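Local coordinates for protein VMB-1 (Vibrio alginolyticus, PDB 6JV4) that probably hydrolyses the ring of beta-lactam antibiotics with two bound zinc ions, as a subclass B1 metallo-beta-lactamase conferring antibiotic resistance, at residues M51-I65 with S88-K100. Numbering follows the deposited sequence.
Sequences MIDTPWTTQGTKQLI and SGDIPLLNDLKIK
Thr54 and Asp90 bring the two segments closest, their CA atoms 6.0 Å apart. From there helix 58-65 and helix 91-96 run side by side in roughly the same direction, their axes 37° apart and 10.8 Å at closest approach. Asp90 is the N-cap residue of helix 91-96, but its carboxylate makes no capping bond there. It turns to helix 58-65 instead. Thr58 OG1 donates to Asp90 OD1 at 2.7 Å, on the syn lone pair. Thr61 OG1 donates to Asp90 OD2, also at 2.7 Å, from the anti side and 33° out of the carboxylate plane. Both hydroxyls lie beside their own backbone N, which turns them toward the carboxylate. One hydroxyl on each oxygen restrains the rotation of the carboxylate. Water 2 bridges Asp90 OD2 and Pro55 O. Asp90 N in turn donates to Thr54 OG1 (3.2 Å, 154° at the hydrogen). Water 1 adds a second link, from Thr54 OG1 and Thr54 O to Gly89 N.

Helix 58-65 follows strand 48-52, and helix 91-96 comes between strands 74-79 and 100-104, all of the larger sheet in the alpha-beta/beta-alpha sandwich of metallo-beta-lactamases. The loop after strand 48-52 meets the turn from Ser88 to Ile91, just beyond the zinc ligands His82, His84 and Asp86. Ser88 OG bonds back to His84 O.

Beyond the polar end the contact is apolar. Thr54 CG2 lies 3.6 Å from Leu94 CD1, the two side chains passing in opposite directions. Leu93 CD2 rests against Thr61 CG2 and the CG of Lys62. One turn on, Ile65 and Leu97 meet tip to tip, CD1 to CD1 at 3.6 Å. The same Ile65 methyl touches Leu94 CD2 and Ile99 CD1. Leu94 also packs on Ala78 of strand 74-79, and its CD2 reaches Met51 CE at 4.3 Å.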
ATOM      1  N   MET A  51      -6.501  -7.278  -4.017  1.00 10.54           N
ATOM      2  CA  MET A  51      -5.362  -6.348  -4.235  1.00 11.15           C
ATOM      3  C   MET A  51      -5.170  -5.459  -3.021  1.00 10.02           C
ATOM      4  O   MET A  51      -6.174  -4.938  -2.465  1.00 10.05           O
ATOM      5  CB  MET A  51      -5.585  -5.450  -5.456  1.00 12.48           C
ATOM      6  CG  MET A  51      -5.605  -6.174  -6.710  1.00 15.04           C
ATOM      7  SD  MET A  51      -5.728  -4.903  -8.042  1.00 17.85           S
ATOM      8  CE  MET A  51      -6.339  -5.992  -9.318  1.00 19.28           C
ATOM      9  N   ILE A  52      -3.914  -5.192  -2.685  1.00  9.55           N
ATOM     10  CA  ILE A  52      -3.499  -4.128  -1.758  1.00  9.25           C
ATOM     11  C   ILE A  52      -2.726  -3.122  -2.618  1.00  8.98           C
ATOM     12  O   ILE A  52      -1.638  -3.487  -3.061  1.00  8.10           O
ATOM     13  CB  ILE A  52      -2.688  -4.694  -0.578  1.00  9.44           C
ATOM     14  CG1 ILE A  52      -3.528  -5.701   0.231  1.00 10.28           C
ATOM     15  CG2 ILE A  52      -2.180  -3.548   0.276  1.00 10.06           C
ATOM     16  CD1 ILE A  52      -2.719  -6.385   1.289  1.00 11.41           C
ATOM     17  N   ASP A  53      -3.363  -1.990  -2.898  1.00  8.63           N
ATOM     18  CA  ASP A  53      -2.938  -0.970  -3.882  1.00  9.33           C
ATOM     19  C   ASP A  53      -3.147  -1.530  -5.301  1.00 10.26           C
ATOM     20  O   ASP A  53      -3.058  -2.740  -5.531  1.00 10.63           O
ATOM     21  CB  ASP A  53      -1.536  -0.430  -3.632  1.00  8.95           C
ATOM     22  CG  ASP A  53      -1.397   0.466  -2.401  1.00  9.66           C
ATOM     23  OD1 ASP A  53      -2.438   0.717  -1.678  1.00  9.93           O
ATOM     24  OD2 ASP A  53      -0.273   1.042  -2.253  1.00 11.06           O
ATOM     25  N   THR A  54      -3.407  -0.617  -6.224  1.00 11.03           N
ATOM     26  CA  THR A  54      -3.371  -0.920  -7.666  1.00 12.29           C
ATOM     27  C   THR A  54      -1.956  -0.675  -8.182  1.00 12.34           C
ATOM     28  O   THR A  54      -1.228   0.212  -7.697  1.00 12.73           O
ATOM     29  CB  THR A  54      -4.457  -0.127  -8.408  1.00 12.51           C
ATOM     30  OG1 THR A  54      -4.290   1.279  -8.195  1.00 14.33           O
ATOM     31  CG2 THR A  54      -5.858  -0.513  -8.003  1.00 13.97           C
ATOM     32  N   PRO A  55      -1.559  -1.422  -9.228  1.00 11.92           N
ATOM     33  CA  PRO A  55      -0.386  -1.069 -10.009  1.00 12.14           C
ATOM     34  C   PRO A  55      -0.474   0.383 -10.510  1.00 12.70           C
ATOM     35  O   PRO A  55      -1.565   0.936 -10.636  1.00 12.19           O
ATOM     36  CB  PRO A  55      -0.449  -2.049 -11.186  1.00 13.18           C
ATOM     37  CG  PRO A  55      -1.099  -3.250 -10.565  1.00 12.97           C
ATOM     38  CD  PRO A  55      -2.216  -2.656  -9.731  1.00 12.57           C
ATOM     39  N   TRP A  56       0.683   0.991 -10.717  1.00 11.77           N
ATOM     40  CA  TRP A  56       0.777   2.456 -10.988  1.00 12.61           C
ATOM     41  C   TRP A  56       0.290   2.839 -12.389  1.00 15.76           C
ATOM     42  O   TRP A  56      -0.024   4.006 -12.594  1.00 20.90           O
ATOM     43  CB  TRP A  56       2.213   2.874 -10.731  1.00 13.02           C
ATOM     44  CG  TRP A  56       2.397   4.278 -10.295  1.00 12.24           C
ATOM     45  CD1 TRP A  56       1.527   5.323 -10.305  1.00 12.04           C
ATOM     46  CD2 TRP A  56       3.622   4.770  -9.738  1.00 12.39           C
ATOM     47  NE1 TRP A  56       2.131   6.432  -9.770  1.00 13.71           N
ATOM     48  CE2 TRP A  56       3.409   6.116  -9.424  1.00 11.61           C
ATOM     49  CE3 TRP A  56       4.855   4.177  -9.493  1.00 13.09           C
ATOM     50  CZ2 TRP A  56       4.406   6.895  -8.850  1.00 13.28           C
ATOM     51  CZ3 TRP A  56       5.848   4.962  -8.941  1.00 13.51           C
ATOM     52  CH2 TRP A  56       5.595   6.277  -8.602  1.00 13.40           C
ATOM     53  N   THR A  57       0.013   1.896 -13.262  1.00 14.17           N
ATOM     54  CA  THR A  57      -0.526   2.173 -14.599  1.00 14.64           C
ATOM     55  C   THR A  57      -1.773   1.326 -14.799  1.00 14.87           C
ATOM     56  O   THR A  57      -1.878   0.205 -14.252  1.00 14.05           O
ATOM     57  CB  THR A  57       0.466   1.969 -15.756  1.00 18.61           C
ATOM     58  OG1 THR A  57       0.574   0.593 -16.025  1.00 17.64           O
ATOM     59  CG2 THR A  57       1.836   2.563 -15.520  1.00 21.93           C
ATOM     60  N   THR A  58      -2.711   1.877 -15.547  1.00 14.07           N
ATOM     61  CA  THR A  58      -3.960   1.162 -15.897  1.00 16.07           C
ATOM     62  C   THR A  58      -3.601  -0.086 -16.713  1.00 13.18           C
ATOM     63  O   THR A  58      -4.236  -1.139 -16.467  1.00 12.51           O
ATOM     64  CB  THR A  58      -4.941   2.113 -16.604  1.00 17.36           C
ATOM     65  OG1 THR A  58      -5.186   3.219 -15.731  1.00 16.98           O
ATOM     66  CG2 THR A  58      -6.265   1.452 -16.886  1.00 18.96           C
ATOM     67  N   GLN A  59      -2.606  -0.022 -17.609  1.00 13.79           N
ATOM     68  CA  GLN A  59      -2.221  -1.230 -18.376  1.00 15.10           C
ATOM     69  C   GLN A  59      -1.760  -2.306 -17.376  1.00 14.63           C
ATOM     70  O   GLN A  59      -2.149  -3.467 -17.506  1.00 13.43           O
ATOM     71  CB  GLN A  59      -1.219  -0.878 -19.475  1.00 18.38           C
ATOM     72  CG  GLN A  59      -1.825   0.029 -20.552  1.00 20.94           C
ATOM     73  CD  GLN A  59      -3.003  -0.618 -21.267  1.00 28.49           C
ATOM     74  OE1 GLN A  59      -2.951  -1.800 -21.636  1.00 36.07           O
ATOM     75  NE2 GLN A  59      -4.090   0.130 -21.443  1.00 32.32           N
ATOM     76  N   GLY A  60      -0.960  -1.931 -16.387  1.00 13.67           N
ATOM     77  CA  GLY A  60      -0.488  -2.907 -15.384  1.00 13.50           C
ATOM     78  C   GLY A  60      -1.657  -3.478 -14.595  1.00 12.03           C
ATOM     79  O   GLY A  60      -1.617  -4.680 -14.318  1.00 13.19           O
ATOM     80  N   THR A  61      -2.644  -2.669 -14.194  1.00 12.21           N
ATOM     81  CA  THR A  61      -3.818  -3.171 -13.434  1.00 11.51           C
ATOM     82  C   THR A  61      -4.604  -4.171 -14.301  1.00 12.44           C
ATOM     83  O   THR A  61      -4.981  -5.282 -13.831  1.00 11.57           O
ATOM     84  CB  THR A  61      -4.693  -2.034 -12.913  1.00 12.72           C
ATOM     85  OG1 THR A  61      -3.853  -1.158 -12.140  1.00 12.64           O
ATOM     86  CG2 THR A  61      -5.868  -2.550 -12.127  1.00 13.13           C
ATOM     87  N   LYS A  62      -4.791  -3.841 -15.572  1.00 12.96           N
ATOM     88  CA  LYS A  62      -5.508  -4.776 -16.478  1.00 13.94           C
ATOM     89  C   LYS A  62      -4.703  -6.071 -16.613  1.00 12.82           C
ATOM     90  O   LYS A  62      -5.308  -7.173 -16.548  1.00 13.80           O
ATOM     91  CB  LYS A  62      -5.714  -4.120 -17.845  1.00 15.91           C
ATOM     92  CG  LYS A  62      -6.774  -3.044 -17.833  1.00 18.67           C
ATOM     93  CD  LYS A  62      -7.007  -2.418 -19.193  1.00 22.64           C
ATOM     94  CE  LYS A  62      -8.112  -1.395 -19.122  1.00 27.71           C
ATOM     95  NZ  LYS A  62      -8.499  -0.916 -20.470  1.00 31.80           N
ATOM     96  N   GLN A  63      -3.378  -5.978 -16.733  1.00 12.62           N
ATOM     97  CA  GLN A  63      -2.506  -7.178 -16.852  1.00 13.22           C
ATOM     98  C   GLN A  63      -2.583  -7.999 -15.556  1.00 14.32           C
ATOM     99  O   GLN A  63      -2.620  -9.261 -15.619  1.00 14.67           O
ATOM    100  CB  GLN A  63      -1.074  -6.783 -17.159  1.00 13.97           C
ATOM    101  CG  GLN A  63      -0.915  -6.192 -18.561  1.00 14.88           C
ATOM    102  CD  GLN A  63       0.348  -5.366 -18.654  1.00 15.81           C
ATOM    103  OE1 GLN A  63       1.166  -5.346 -17.743  1.00 17.42           O
ATOM    104  NE2 GLN A  63       0.549  -4.680 -19.782  1.00 16.09           N
ATOM    105  N   LEU A  64      -2.646  -7.309 -14.412  1.00 13.49           N
ATOM    106  CA  LEU A  64      -2.715  -8.018 -13.112  1.00 13.17           C
ATOM    107  C   LEU A  64      -4.050  -8.774 -13.028  1.00 12.24           C
ATOM    108  O   LEU A  64      -4.041  -9.941 -12.573  1.00 14.22           O
ATOM    109  CB  LEU A  64      -2.581  -7.021 -11.961  1.00 13.09           C
ATOM    110  CG  LEU A  64      -2.560  -7.666 -10.573  1.00 13.06           C
ATOM    111  CD1 LEU A  64      -1.469  -8.720 -10.463  1.00 13.96           C
ATOM    112  CD2 LEU A  64      -2.411  -6.602  -9.487  1.00 13.35           C
ATOM    113  N   ILE A  65      -5.148  -8.147 -13.413  1.00 13.44           N
ATOM    114  CA  ILE A  65      -6.490  -8.814 -13.404  1.00 14.99           C
ATOM    115  C   ILE A  65      -6.442 -10.035 -14.331  1.00 16.64           C
ATOM    116  O   ILE A  65      -6.913 -11.134 -13.922  1.00 16.44           O
ATOM    117  CB  ILE A  65      -7.579  -7.814 -13.789  1.00 16.08           C
ATOM    118  CG1 ILE A  65      -7.811  -6.817 -12.648  1.00 16.81           C
ATOM    119  CG2 ILE A  65      -8.887  -8.498 -14.196  1.00 17.32           C
ATOM    120  CD1 ILE A  65      -8.547  -5.602 -13.084  1.00 17.90           C
ATOM    121  N   SER A  88      -3.941   4.344  -5.387  1.00 13.25           N
ATOM    122  CA  SER A  88      -5.406   4.382  -5.612  1.00 14.69           C
ATOM    123  C   SER A  88      -5.738   4.646  -7.085  1.00 14.36           C
ATOM    124  O   SER A  88      -6.908   4.858  -7.395  1.00 13.91           O
ATOM    125  CB  SER A  88      -6.053   5.417  -4.732  1.00 16.55           C
ATOM    126  OG  SER A  88      -5.686   6.679  -5.203  1.00 20.97           O
ATOM    127  N   GLY A  89      -4.733   4.640  -7.966  1.00 13.96           N
ATOM    128  CA  GLY A  89      -4.909   5.136  -9.343  1.00 14.52           C
ATOM    129  C   GLY A  89      -6.000   4.429 -10.123  1.00 14.32           C
ATOM    130  O   GLY A  89      -6.649   5.084 -10.960  1.00 15.22           O
ATOM    131  N   ASP A  90      -6.269   3.162  -9.863  1.00 13.62           N
ATOM    132  CA  ASP A  90      -7.252   2.421 -10.698  1.00 13.98           C
ATOM    133  C   ASP A  90      -8.553   2.130  -9.957  1.00 15.06           C
ATOM    134  O   ASP A  90      -9.295   1.231 -10.399  1.00 14.79           O
ATOM    135  CB  ASP A  90      -6.572   1.238 -11.382  1.00 14.40           C
ATOM    136  CG  ASP A  90      -5.851   1.671 -12.640  1.00 15.58           C
ATOM    137  OD1 ASP A  90      -6.489   2.383 -13.479  1.00 18.14           O
ATOM    138  OD2 ASP A  90      -4.688   1.281 -12.800  1.00 18.39           O
ATOM    139  N   ILE A  91      -8.952   2.944  -8.979  1.00 12.54           N
ATOM    140  CA  ILE A  91     -10.316   2.818  -8.402  1.00 14.20           C
ATOM    141  C   ILE A  91     -11.380   2.857  -9.511  1.00 14.02           C
ATOM    142  O   ILE A  91     -12.321   2.045  -9.472  1.00 14.22           O
ATOM    143  CB  ILE A  91     -10.511   3.864  -7.306  1.00 13.80           C
ATOM    144  CG1 ILE A  91      -9.758   3.460  -6.029  1.00 13.75           C
ATOM    145  CG2 ILE A  91     -11.964   4.094  -7.023  1.00 13.76           C
ATOM    146  CD1 ILE A  91      -9.912   4.479  -4.947  1.00 14.60           C
ATOM    147  N   PRO A  92     -11.342   3.806 -10.489  1.00 14.44           N
ATOM    148  CA  PRO A  92     -12.397   3.877 -11.486  1.00 15.07           C
ATOM    149  C   PRO A  92     -12.518   2.569 -12.262  1.00 14.30           C
ATOM    150  O   PRO A  92     -13.648   2.080 -12.423  1.00 16.11           O
ATOM    151  CB  PRO A  92     -11.984   5.070 -12.362  1.00 16.67           C
ATOM    152  CG  PRO A  92     -11.177   5.941 -11.412  1.00 16.33           C
ATOM    153  CD  PRO A  92     -10.402   4.934 -10.591  1.00 16.39           C
ATOM    154  N   LEU A  93     -11.399   2.016 -12.726  1.00 14.58           N
ATOM    155  CA  LEU A  93     -11.397   0.734 -13.463  1.00 15.75           C
ATOM    156  C   LEU A  93     -12.018  -0.342 -12.584  1.00 15.20           C
ATOM    157  O   LEU A  93     -12.854  -1.111 -13.095  1.00 14.53           O
ATOM    158  CB  LEU A  93      -9.979   0.344 -13.879  1.00 17.42           C
ATOM    159  CG  LEU A  93      -9.873  -1.028 -14.523  1.00 19.42           C
ATOM    160  CD1 LEU A  93     -10.660  -1.064 -15.854  1.00 21.35           C
ATOM    161  CD2 LEU A  93      -8.438  -1.422 -14.726  1.00 20.97           C
ATOM    162  N   LEU A  94     -11.586  -0.464 -11.316  1.00 13.97           N
ATOM    163  CA  LEU A  94     -12.113  -1.574 -10.487  1.00 14.05           C
ATOM    164  C   LEU A  94     -13.608  -1.364 -10.251  1.00 15.55           C
ATOM    165  O   LEU A  94     -14.383  -2.367 -10.320  1.00 17.48           O
ATOM    166  CB  LEU A  94     -11.342  -1.647  -9.167  1.00 15.18           C
ATOM    167  CG  LEU A  94      -9.857  -1.959  -9.277  1.00 18.51           C
ATOM    168  CD1 LEU A  94      -9.196  -1.984  -7.904  1.00 16.85           C
ATOM    169  CD2 LEU A  94      -9.573  -3.255  -9.978  1.00 20.46           C
ATOM    170  N   ASN A  95     -14.029  -0.132 -10.029  1.00 15.20           N
ATOM    171  CA  ASN A  95     -15.460   0.170  -9.773  1.00 16.90           C
ATOM    172  C   ASN A  95     -16.258  -0.188 -11.044  1.00 17.31           C
ATOM    173  O   ASN A  95     -17.324  -0.832 -10.912  1.00 17.28           O
ATOM    174  CB  ASN A  95     -15.643   1.610  -9.319  1.00 17.22           C
ATOM    175  CG  ASN A  95     -15.281   1.848  -7.859  1.00 18.01           C
ATOM    176  OD1 ASN A  95     -14.992   0.898  -7.100  1.00 16.97           O
ATOM    177  ND2 ASN A  95     -15.222   3.126  -7.498  1.00 16.27           N
ATOM    178  N   ASP A  96     -15.720   0.141 -12.208  1.00 18.90           N
ATOM    179  CA  ASP A  96     -16.322  -0.222 -13.527  1.00 21.65           C
ATOM    180  C   ASP A  96     -16.460  -1.731 -13.707  1.00 22.48           C
ATOM    181  O   ASP A  96     -17.500  -2.107 -14.280  1.00 22.29           O
ATOM    182  CB  ASP A  96     -15.536   0.368 -14.686  1.00 23.24           C
ATOM    183  CG  ASP A  96     -15.782   1.840 -14.874  1.00 26.09           C
ATOM    184  OD1 ASP A  96     -16.730   2.345 -14.258  1.00 32.85           O
ATOM    185  OD2 ASP A  96     -15.026   2.461 -15.638  1.00 30.34           O
ATOM    186  N   LEU A  97     -15.523  -2.552 -13.197  1.00 18.75           N
ATOM    187  CA  LEU A  97     -15.542  -4.039 -13.251  1.00 19.50           C
ATOM    188  C   LEU A  97     -16.326  -4.617 -12.077  1.00 18.68           C
ATOM    189  O   LEU A  97     -16.326  -5.827 -11.935  1.00 20.63           O
ATOM    190  CB  LEU A  97     -14.109  -4.574 -13.287  1.00 20.19           C
ATOM    191  CG  LEU A  97     -13.251  -4.102 -14.454  1.00 21.25           C
ATOM    192  CD1 LEU A  97     -11.799  -4.524 -14.282  1.00 22.17           C
ATOM    193  CD2 LEU A  97     -13.813  -4.617 -15.774  1.00 23.76           C
ATOM    194  N   LYS A  98     -16.949  -3.783 -11.241  1.00 18.39           N
ATOM    195  CA  LYS A  98     -17.703  -4.216 -10.042  1.00 21.79           C
ATOM    196  C   LYS A  98     -16.801  -5.048  -9.122  1.00 21.31           C
ATOM    197  O   LYS A  98     -17.276  -5.998  -8.484  1.00 20.32           O
ATOM    198  CB  LYS A  98     -18.985  -4.938 -10.487  1.00 28.44           C
ATOM    199  CG  LYS A  98     -19.777  -4.132 -11.511  1.00 34.22           C
ATOM    200  CD  LYS A  98     -21.265  -4.129 -11.263  1.00 43.25           C
ATOM    201  CE  LYS A  98     -22.013  -3.325 -12.311  1.00 50.40           C
ATOM    202  NZ  LYS A  98     -22.957  -4.183 -13.063  1.00 59.16           N
ATOM    203  N   ILE A  99     -15.523  -4.681  -9.024  1.00 18.80           N
ATOM    204  CA  ILE A  99     -14.599  -5.218  -7.992  1.00 17.09           C
ATOM    205  C   ILE A  99     -14.702  -4.256  -6.807  1.00 16.34           C
ATOM    206  O   ILE A  99     -14.538  -3.058  -7.043  1.00 15.18           O
ATOM    207  CB  ILE A  99     -13.173  -5.316  -8.556  1.00 16.74           C
ATOM    208  CG1 ILE A  99     -13.092  -6.276  -9.734  1.00 16.32           C
ATOM    209  CG2 ILE A  99     -12.181  -5.694  -7.455  1.00 16.09           C
ATOM    210  CD1 ILE A  99     -11.820  -6.143 -10.529  1.00 16.18           C
ATOM    211  N   LYS A 100     -15.074  -4.721  -5.619  1.00 14.67           N
ATOM    212  CA  LYS A 100     -15.278  -3.821  -4.461  1.00 15.40           C
ATOM    213  C   LYS A 100     -13.938  -3.136  -4.151  1.00 12.22           C
ATOM    214  O   LYS A 100     -12.900  -3.801  -4.228  1.00 13.02           O
ATOM    215  CB  LYS A 100     -15.738  -4.543  -3.195  1.00 19.99           C
ATOM    216  CG  LYS A 100     -17.062  -5.294  -3.310  1.00 25.82           C
ATOM    217  CD  LYS A 100     -17.696  -5.616  -1.966  1.00 32.50           C
ATOM    218  CE  LYS A 100     -19.138  -6.080  -2.119  1.00 41.01           C
ATOM    219  NZ  LYS A 100     -20.042  -5.280  -1.262  1.00 48.52           N
TER
HETATM  220  O   HOH W   1      -2.097   2.833  -8.331  1.00 22.15           O
HETATM  221  O   HOH W   2      -2.964   3.094 -11.619  1.00 18.46           O